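Local coordinates for protein fimbrium subunit Fim1C (Bacteroides vulgatus, PDB 4QB7) that probably forms part of the fimbrium tip, in filamentous surface appendages that mediate cell adhesion and biofilm formation, at residues I42-T47 with K89-F94; K119-I124 with K209-T214; K187-G192 with T238-W243. All coordinates share one frame; numbering follows the deposited sequence.

Interaction 1 (I42-T47 with K89-F94); sequences IFAYQT and KKITFF. With SO4 (sulfate ion), chain I; SO4 (sulfate ion), chain L.
F43 to T47 run antiparallel to K90 to F94 as a regular two-strand ladder, the axes 4.5 Å apart and their directions at 158°, with paired backbone hydrogen bonds at F43-F94, Y45-T92 and T47-K90. On the face of A44, Q46, I91 and F93 small and branched aliphatic groups pack on the F93 ring, I91 CG2 lying over one of its faces, offset toward the rim. A44 is small enough for its CB to touch both I91 CG2 (3.8 Å) and F93 CD2 (3.7 Å). I42 CG2 reaches the rim of the F93 ring, in its plane. CG of Q46 is anti to the backbone N (chi1 -171°) and the chain runs straight on, which carries the amide obliquely across K89 (Q46 CD to K89 CD 3.8 Å), while K89 NZ goes on to D87 and a sulfate.

The other face carries F43, Y45, T47, K90, T92 and F94; of these, Y45 and F94 meet with planes at 87°, Y45 CE1 lying 3.6 Å from F94 CD2. Farther along, one water links the hydroxyls of T47 and T92, both buried residues, at 2.9 Å from each OG1, and T92 OG1 also bonds D150 N. K90 NZ bonds S49 O and O4 of a second sulfate (2.8 Å); both anions probably come from the crystallisation liquor. Strand 64-72 pairs with 40-47 and strand 141-143 with 90-97; helix 52-55 packs on T47 and T92, while F93 and I42 lean on strand 159-178.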
# COMPACT_ATOMS: atom_id res chain seq x y z
N ILE A 42 -15.17 2.52 -12.46
CA ILE A 42 -14.93 1.88 -13.76
C ILE A 42 -14.73 2.90 -14.86
O ILE A 42 -15.47 3.88 -14.94
CB ILE A 42 -16.12 0.95 -14.15
CG1 ILE A 42 -16.56 0.02 -13.00
CG2 ILE A 42 -15.82 0.16 -15.45
CD1 ILE A 42 -17.90 -0.70 -13.24
N PHE A 43 -13.78 2.61 -15.76
CA PHE A 43 -13.53 3.26 -17.04
C PHE A 43 -13.90 2.26 -18.09
O PHE A 43 -13.54 1.10 -17.96
CB PHE A 43 -12.07 3.68 -17.21
CG PHE A 43 -11.56 4.76 -16.29
CD1 PHE A 43 -10.98 4.44 -15.06
CD2 PHE A 43 -11.55 6.09 -16.70
CE1 PHE A 43 -10.44 5.44 -14.24
CE2 PHE A 43 -11.03 7.09 -15.87
CZ PHE A 43 -10.48 6.76 -14.65
N ALA A 44 -14.65 2.68 -19.12
CA ALA A 44 -15.01 1.78 -20.21
C ALA A 44 -14.90 2.52 -21.53
O ALA A 44 -15.40 3.63 -21.69
CB ALA A 44 -16.39 1.21 -20.00
N TYR A 45 -14.19 1.89 -22.48
CA TYR A 45 -13.88 2.41 -23.81
C TYR A 45 -14.50 1.52 -24.88
O TYR A 45 -14.09 0.37 -25.06
CB TYR A 45 -12.35 2.46 -23.99
CG TYR A 45 -11.58 3.33 -23.02
CD1 TYR A 45 -11.43 2.96 -21.68
CD2 TYR A 45 -10.89 4.45 -23.45
CE1 TYR A 45 -10.69 3.74 -20.79
CE2 TYR A 45 -10.12 5.22 -22.58
CZ TYR A 45 -10.06 4.88 -21.23
OH TYR A 45 -9.33 5.65 -20.37
N GLN A 46 -15.48 2.04 -25.57
CA GLN A 46 -16.11 1.31 -26.67
C GLN A 46 -15.31 1.54 -27.98
O GLN A 46 -15.06 2.68 -28.38
CB GLN A 46 -17.58 1.70 -26.83
CG GLN A 46 -18.29 0.79 -27.81
CD GLN A 46 -19.70 1.24 -28.03
OE1 GLN A 46 -20.64 0.53 -27.69
NE2 GLN A 46 -19.86 2.43 -28.58
N THR A 47 -14.90 0.43 -28.62
CA THR A 47 -14.17 0.41 -29.88
C THR A 47 -14.98 -0.39 -30.90
O THR A 47 -16.00 -1.01 -30.56
CB THR A 47 -12.75 -0.23 -29.72
OG1 THR A 47 -12.85 -1.66 -29.69
CG2 THR A 47 -11.95 0.30 -28.53
N LYS A 89 -19.27 -4.40 -31.90
CA LYS A 89 -18.44 -3.46 -31.16
C LYS A 89 -17.97 -4.11 -29.85
O LYS A 89 -18.68 -4.95 -29.28
CB LYS A 89 -19.22 -2.17 -30.88
CG LYS A 89 -19.21 -1.22 -32.05
CD LYS A 89 -19.59 0.19 -31.63
CE LYS A 89 -20.99 0.59 -32.01
NZ LYS A 89 -21.99 -0.12 -31.16
N LYS A 90 -16.78 -3.71 -29.40
CA LYS A 90 -16.13 -4.22 -28.20
C LYS A 90 -16.04 -3.15 -27.12
O LYS A 90 -16.06 -1.95 -27.46
CB LYS A 90 -14.73 -4.76 -28.55
CG LYS A 90 -14.78 -6.03 -29.42
CD LYS A 90 -13.41 -6.56 -29.83
CE LYS A 90 -13.63 -7.79 -30.67
NZ LYS A 90 -12.42 -8.26 -31.37
N ILE A 91 -15.97 -3.56 -25.83
CA ILE A 91 -15.79 -2.62 -24.71
C ILE A 91 -14.61 -3.06 -23.86
O ILE A 91 -14.51 -4.23 -23.48
CB ILE A 91 -17.07 -2.40 -23.83
CG1 ILE A 91 -18.31 -2.03 -24.69
CG2 ILE A 91 -16.82 -1.30 -22.78
CD1 ILE A 91 -19.58 -2.29 -23.92
N THR A 92 -13.69 -2.13 -23.60
CA THR A 92 -12.51 -2.35 -22.78
C THR A 92 -12.74 -1.64 -21.45
O THR A 92 -13.09 -0.45 -21.40
CB THR A 92 -11.23 -1.91 -23.51
OG1 THR A 92 -10.93 -2.91 -24.46
CG2 THR A 92 -10.03 -1.80 -22.58
N PHE A 93 -12.51 -2.39 -20.37
CA PHE A 93 -12.70 -1.92 -19.01
C PHE A 93 -11.39 -1.80 -18.27
O PHE A 93 -10.42 -2.50 -18.58
CB PHE A 93 -13.66 -2.86 -18.26
CG PHE A 93 -15.04 -2.99 -18.88
CD1 PHE A 93 -15.28 -3.92 -19.89
CD2 PHE A 93 -16.09 -2.19 -18.46
CE1 PHE A 93 -16.54 -4.02 -20.49
CE2 PHE A 93 -17.35 -2.29 -19.06
CZ PHE A 93 -17.57 -3.22 -20.06
N PHE A 94 -11.37 -0.86 -17.31
CA PHE A 94 -10.34 -0.59 -16.31
C PHE A 94 -11.07 -0.25 -15.02
O PHE A 94 -12.21 0.23 -15.08
CB PHE A 94 -9.39 0.56 -16.73
CG PHE A 94 -8.68 0.33 -18.03
CD1 PHE A 94 -7.51 -0.42 -18.07
CD2 PHE A 94 -9.17 0.86 -19.22
CE1 PHE A 94 -6.85 -0.64 -19.29
CE2 PHE A 94 -8.50 0.65 -20.43
CZ PHE A 94 -7.36 -0.11 -20.46
S SO4 I . -8.88 -8.52 -31.31
O1 SO4 I . -8.78 -9.28 -30.06
O2 SO4 I . -7.56 -8.05 -31.74
O3 SO4 I . -9.40 -9.39 -32.36
O4 SO4 I . -9.78 -7.38 -31.08
S SO4 L . -25.68 -0.34 -29.86
O1 SO4 L . -26.20 -1.02 -28.67
O2 SO4 L . -24.28 0.02 -29.65
O3 SO4 L . -25.79 -1.22 -31.03
O4 SO4 L . -26.46 0.88 -30.07
O HOH W 1 -12.34 -2.73 -27.02

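Interaction 2 (K119-I124 with K209-T214); sequences KGAPTI and KFDNDT
P122 meets F210 at the start of a β-hairpin loop, the one that joins strands 203-209 and 214-217 and ends in a G1 β bulge where D213 and T214 both face K209. D213 takes the left-handed backbone conformation that this bulge needs. F210 N donates to P122 O at 3.2 Å, with an N-H...O angle of 160°; proline, lacking an N-H of its own, still offers this carbonyl. Its ring contributes too: P122 CG lies over one face of the F210 ring, 4.1 Å from the centroid, in a CH-pi contact. With CG anti to the carbonyl carbon (chi1 -81°), the phenyl group runs alongside P122 toward I124, whose CD1 touches CE1 of F210 at 3.7 Å, at the ring's edge.

Two waters also bridge the segments. One joins A121 N to D211 OD1; the other takes D211 N while donating to P122 O at 2.8 Å, so that P122 O receives two donors, F210 N and this water. A121 has a methyl small enough to sit against D211 N, at 3.6 Å from CB, and D211 OD1 also forms a salt bridge with K56. Strand 123-127 pairs with 203-209 on this side and with 111-113 on its other, I124 packs on I111 and L113, and P122 rests on F43, Y45 and F94 of strands 40-47 and 90-97.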
# COMPACT_ATOMS: atom_id res chain seq x y z
N LYS A 119 -7.09 10.42 -24.23
CA LYS A 119 -7.06 9.27 -25.13
C LYS A 119 -6.16 8.17 -24.56
O LYS A 119 -5.21 8.45 -23.84
CB LYS A 119 -6.60 9.72 -26.54
CG LYS A 119 -7.60 10.66 -27.23
CD LYS A 119 -6.99 11.37 -28.41
CE LYS A 119 -7.90 12.40 -29.03
NZ LYS A 119 -7.32 12.98 -30.28
N GLY A 120 -6.49 6.93 -24.88
CA GLY A 120 -5.72 5.78 -24.43
C GLY A 120 -6.10 5.30 -23.06
O GLY A 120 -7.06 5.81 -22.45
N ALA A 121 -5.33 4.31 -22.55
CA ALA A 121 -5.52 3.75 -21.21
C ALA A 121 -5.45 4.89 -20.18
O ALA A 121 -4.72 5.87 -20.41
CB ALA A 121 -4.48 2.68 -20.92
N PRO A 122 -6.28 4.85 -19.12
CA PRO A 122 -6.29 5.97 -18.16
C PRO A 122 -5.03 6.05 -17.27
O PRO A 122 -4.10 5.22 -17.37
CB PRO A 122 -7.56 5.71 -17.35
CG PRO A 122 -7.72 4.23 -17.38
CD PRO A 122 -7.25 3.81 -18.74
N THR A 123 -4.99 7.10 -16.42
CA THR A 123 -3.92 7.32 -15.43
C THR A 123 -4.55 7.80 -14.12
O THR A 123 -5.72 8.22 -14.11
CB THR A 123 -2.80 8.31 -15.90
OG1 THR A 123 -3.28 9.65 -16.00
CG2 THR A 123 -2.14 7.90 -17.19
N ILE A 124 -3.78 7.68 -13.03
CA ILE A 124 -4.09 8.11 -11.68
C ILE A 124 -2.90 8.85 -11.13
O ILE A 124 -1.79 8.31 -11.14
CB ILE A 124 -4.45 6.92 -10.75
CG1 ILE A 124 -5.87 6.38 -11.01
CG2 ILE A 124 -4.25 7.27 -9.26
CD1 ILE A 124 -6.14 5.09 -10.31
N LYS A 209 0.16 4.42 -14.42
CA LYS A 209 -0.27 4.23 -15.80
C LYS A 209 -0.93 2.88 -15.97
O LYS A 209 -0.31 1.85 -15.71
CB LYS A 209 0.94 4.35 -16.75
CG LYS A 209 1.63 5.70 -16.81
CD LYS A 209 2.48 5.72 -18.06
CE LYS A 209 3.99 5.54 -17.91
NZ LYS A 209 4.40 4.46 -16.98
N PHE A 210 -2.19 2.89 -16.44
CA PHE A 210 -2.94 1.67 -16.69
C PHE A 210 -2.45 0.96 -17.96
O PHE A 210 -2.74 -0.22 -18.14
CB PHE A 210 -4.43 1.99 -16.82
CG PHE A 210 -5.15 2.14 -15.50
CD1 PHE A 210 -5.12 3.33 -14.81
CD2 PHE A 210 -5.90 1.09 -14.98
CE1 PHE A 210 -5.83 3.49 -13.62
CE2 PHE A 210 -6.59 1.25 -13.78
CZ PHE A 210 -6.56 2.44 -13.12
N ASP A 211 -1.75 1.68 -18.86
CA ASP A 211 -1.25 1.06 -20.08
C ASP A 211 -0.25 -0.08 -19.79
O ASP A 211 -0.34 -1.12 -20.43
CB ASP A 211 -0.61 2.10 -21.02
CG ASP A 211 -0.52 1.60 -22.46
OD1 ASP A 211 -1.61 1.32 -23.10
OD2 ASP A 211 0.63 1.47 -22.97
N ASN A 212 0.68 0.09 -18.85
CA ASN A 212 1.66 -0.97 -18.59
C ASN A 212 1.79 -1.34 -17.09
O ASN A 212 2.75 -2.04 -16.71
CB ASN A 212 3.03 -0.56 -19.15
CG ASN A 212 3.52 0.75 -18.63
OD1 ASN A 212 2.81 1.47 -17.91
ND2 ASN A 212 4.71 1.12 -19.05
N ASP A 213 0.83 -0.87 -16.26
CA ASP A 213 0.77 -1.16 -14.83
C ASP A 213 2.11 -0.75 -14.12
O ASP A 213 2.76 -1.54 -13.44
CB ASP A 213 0.41 -2.65 -14.63
CG ASP A 213 0.41 -3.18 -13.22
OD1 ASP A 213 -0.08 -2.48 -12.32
OD2 ASP A 213 0.91 -4.30 -13.02
N THR A 214 2.52 0.51 -14.32
CA THR A 214 3.72 1.07 -13.72
C THR A 214 3.47 2.48 -13.24
O THR A 214 2.58 3.17 -13.74
CB THR A 214 4.95 1.08 -14.69
OG1 THR A 214 4.74 1.98 -15.75
CG2 THR A 214 5.35 -0.28 -15.21
O HOH W 2 -3.04 3.61 -24.05
O HOH W 3 -1.83 4.64 -18.97

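Interaction 3 (K187-G192 with T238-W243). With SO4 (sulfate ion), chain K.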
# COMPACT_ATOMS: atom_id res chain seq x y z
N LYS A 187 15.55 -6.14 30.05
CA LYS A 187 14.51 -6.09 29.02
C LYS A 187 14.83 -4.98 28.02
O LYS A 187 15.59 -4.07 28.35
CB LYS A 187 13.11 -5.94 29.66
CG LYS A 187 12.76 -7.15 30.56
CD LYS A 187 11.37 -7.19 31.08
CE LYS A 187 11.15 -8.39 31.97
NZ LYS A 187 11.23 -9.68 31.23
N ILE A 188 14.35 -5.11 26.78
CA ILE A 188 14.53 -4.08 25.75
C ILE A 188 13.15 -3.58 25.38
O ILE A 188 12.25 -4.38 25.10
CB ILE A 188 15.32 -4.53 24.47
CG1 ILE A 188 16.68 -5.06 24.79
CG2 ILE A 188 15.43 -3.36 23.43
CD1 ILE A 188 17.37 -5.60 23.56
N PHE A 189 13.00 -2.25 25.34
CA PHE A 189 11.75 -1.58 24.98
C PHE A 189 11.96 -0.61 23.82
O PHE A 189 12.86 0.22 23.88
CB PHE A 189 11.17 -0.83 26.19
CG PHE A 189 10.86 -1.71 27.37
CD1 PHE A 189 9.65 -2.40 27.44
CD2 PHE A 189 11.77 -1.84 28.42
CE1 PHE A 189 9.37 -3.22 28.55
CE2 PHE A 189 11.47 -2.63 29.53
CZ PHE A 189 10.27 -3.30 29.59
N VAL A 190 11.14 -0.73 22.76
CA VAL A 190 11.24 0.20 21.63
C VAL A 190 10.25 1.34 21.91
O VAL A 190 9.09 1.08 22.29
CB VAL A 190 11.04 -0.49 20.26
CG1 VAL A 190 10.88 0.53 19.13
CG2 VAL A 190 12.21 -1.44 19.98
N THR A 191 10.72 2.60 21.80
CA THR A 191 9.92 3.77 22.15
C THR A 191 9.68 4.71 20.96
O THR A 191 8.83 5.61 21.04
CB THR A 191 10.65 4.53 23.27
OG1 THR A 191 11.96 4.85 22.81
CG2 THR A 191 10.78 3.71 24.56
N GLY A 192 10.43 4.54 19.89
CA GLY A 192 10.31 5.42 18.73
C GLY A 192 10.85 4.81 17.46
O GLY A 192 11.69 3.91 17.51
N THR A 238 2.29 0.31 24.41
CA THR A 238 1.42 0.09 25.57
C THR A 238 2.12 0.62 26.82
O THR A 238 3.31 0.94 26.78
CB THR A 238 1.02 -1.40 25.73
OG1 THR A 238 2.18 -2.22 25.85
CG2 THR A 238 0.12 -1.89 24.61
N THR A 239 1.37 0.72 27.93
CA THR A 239 1.91 1.17 29.22
C THR A 239 2.88 0.12 29.77
O THR A 239 2.75 -1.08 29.51
CB THR A 239 0.77 1.47 30.21
OG1 THR A 239 -0.04 0.30 30.36
CG2 THR A 239 -0.10 2.61 29.75
N THR A 240 3.88 0.60 30.48
CA THR A 240 4.89 -0.27 31.04
C THR A 240 5.03 0.04 32.53
O THR A 240 4.78 1.16 32.95
CB THR A 240 6.22 -0.09 30.27
OG1 THR A 240 5.98 -0.06 28.86
CG2 THR A 240 7.22 -1.16 30.58
N ASP A 241 5.38 -0.96 33.33
CA ASP A 241 5.66 -0.80 34.75
C ASP A 241 6.56 -1.93 35.15
O ASP A 241 6.12 -2.93 35.72
CB ASP A 241 4.40 -0.73 35.62
CG ASP A 241 4.70 -0.30 37.04
OD1 ASP A 241 5.79 0.33 37.27
OD2 ASP A 241 3.85 -0.56 37.92
N GLN A 242 7.84 -1.76 34.81
CA GLN A 242 8.88 -2.74 34.98
C GLN A 242 10.01 -2.14 35.77
O GLN A 242 10.79 -1.38 35.21
CB GLN A 242 9.39 -3.16 33.57
CG GLN A 242 10.11 -4.52 33.49
CD GLN A 242 9.15 -5.66 33.68
OE1 GLN A 242 8.24 -5.88 32.86
NE2 GLN A 242 9.28 -6.34 34.81
N TRP A 243 10.12 -2.48 37.06
CA TRP A 243 11.19 -2.03 37.96
C TRP A 243 11.39 -0.51 37.93
O TRP A 243 12.52 -0.04 37.85
CB TRP A 243 12.54 -2.73 37.60
CG TRP A 243 12.44 -4.19 37.32
CD1 TRP A 243 11.86 -5.14 38.11
CD2 TRP A 243 12.99 -4.89 36.19
NE1 TRP A 243 11.98 -6.39 37.52
CE2 TRP A 243 12.70 -6.26 36.36
CE3 TRP A 243 13.72 -4.49 35.06
CZ2 TRP A 243 13.09 -7.24 35.43
CZ3 TRP A 243 14.12 -5.46 34.14
CH2 TRP A 243 13.79 -6.81 34.33
S SO4 K . 11.49 8.14 22.55
O1 SO4 K . 12.00 7.22 23.50
O2 SO4 K . 12.39 9.27 22.51
O3 SO4 K . 11.48 7.48 21.28
O4 SO4 K . 10.11 8.55 22.94
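Polar residues meet here almost entirely through their carbon atoms: K187 and Q242 lie against each other by van der Waals contact, and the backbones stay far apart, 8.9 Å between their CA atoms. K187 and F189, two apart on a strand, point to the same side, and so do T240 and Q242 on the irregular segment facing them. Lysine suits the place because its long methylene chain can pack against an amide and an indole. The chain is extended through chi2 and chi3 (-173° and -179°), which lays CD and CE along Q242 and W243: K187 CD meets Q242 CD at 3.7 Å, roughly at right angles, and K187 CE meets W243 CH2 at 3.9 Å. The bend of Q242 at chi2 and its turn at chi3 leave the amide plane 14° from that of the F189 ring, although only CB and CG of Q242 touch that ring; NE2 lies over one face of the W243 indole, offset toward its rim. The F189 ring takes T240 CG2 at 3.6 Å from CE1 and Q242 CB at 4.1 Å from CZ. T240 serves both needs: its CG2 touches the F189 ring while its OG1 bonds K247 O and S249 OG. Were Q242 an alanine, the K187 methylenes and the indole would probably lose the amide that lies against them. Y245 stacks on F189, whose strand 186-196 pairs with 250-251 and 286-296; W243 leans on V294 and K296 of strand 286-296, closing the 238-243 loop over this sheet.

Interactions 1 and 2 are neighbours, with centres about 13 Å apart, and they touch directly: besides the packing of F94 on P122, Y45 OH of the first lies 3.1 Å from G120 O of the second, and F94 CD1 meets F210 CD2 at 3.8 Å. F94 therefore connects the ten-stranded mixed sheet to the hairpin of the separate sheet that contains 203-209. Interaction 3 belongs to a third sheet on the opposite side of the chain's centre, about 56 Å from interaction 1 and about 48 Å from interaction 2 between centres. Along the chain, 187-192 precedes 209-214 and 238-243 follows it, so interactions 2 and 3 interleave across the length of the elongated molecule without touching.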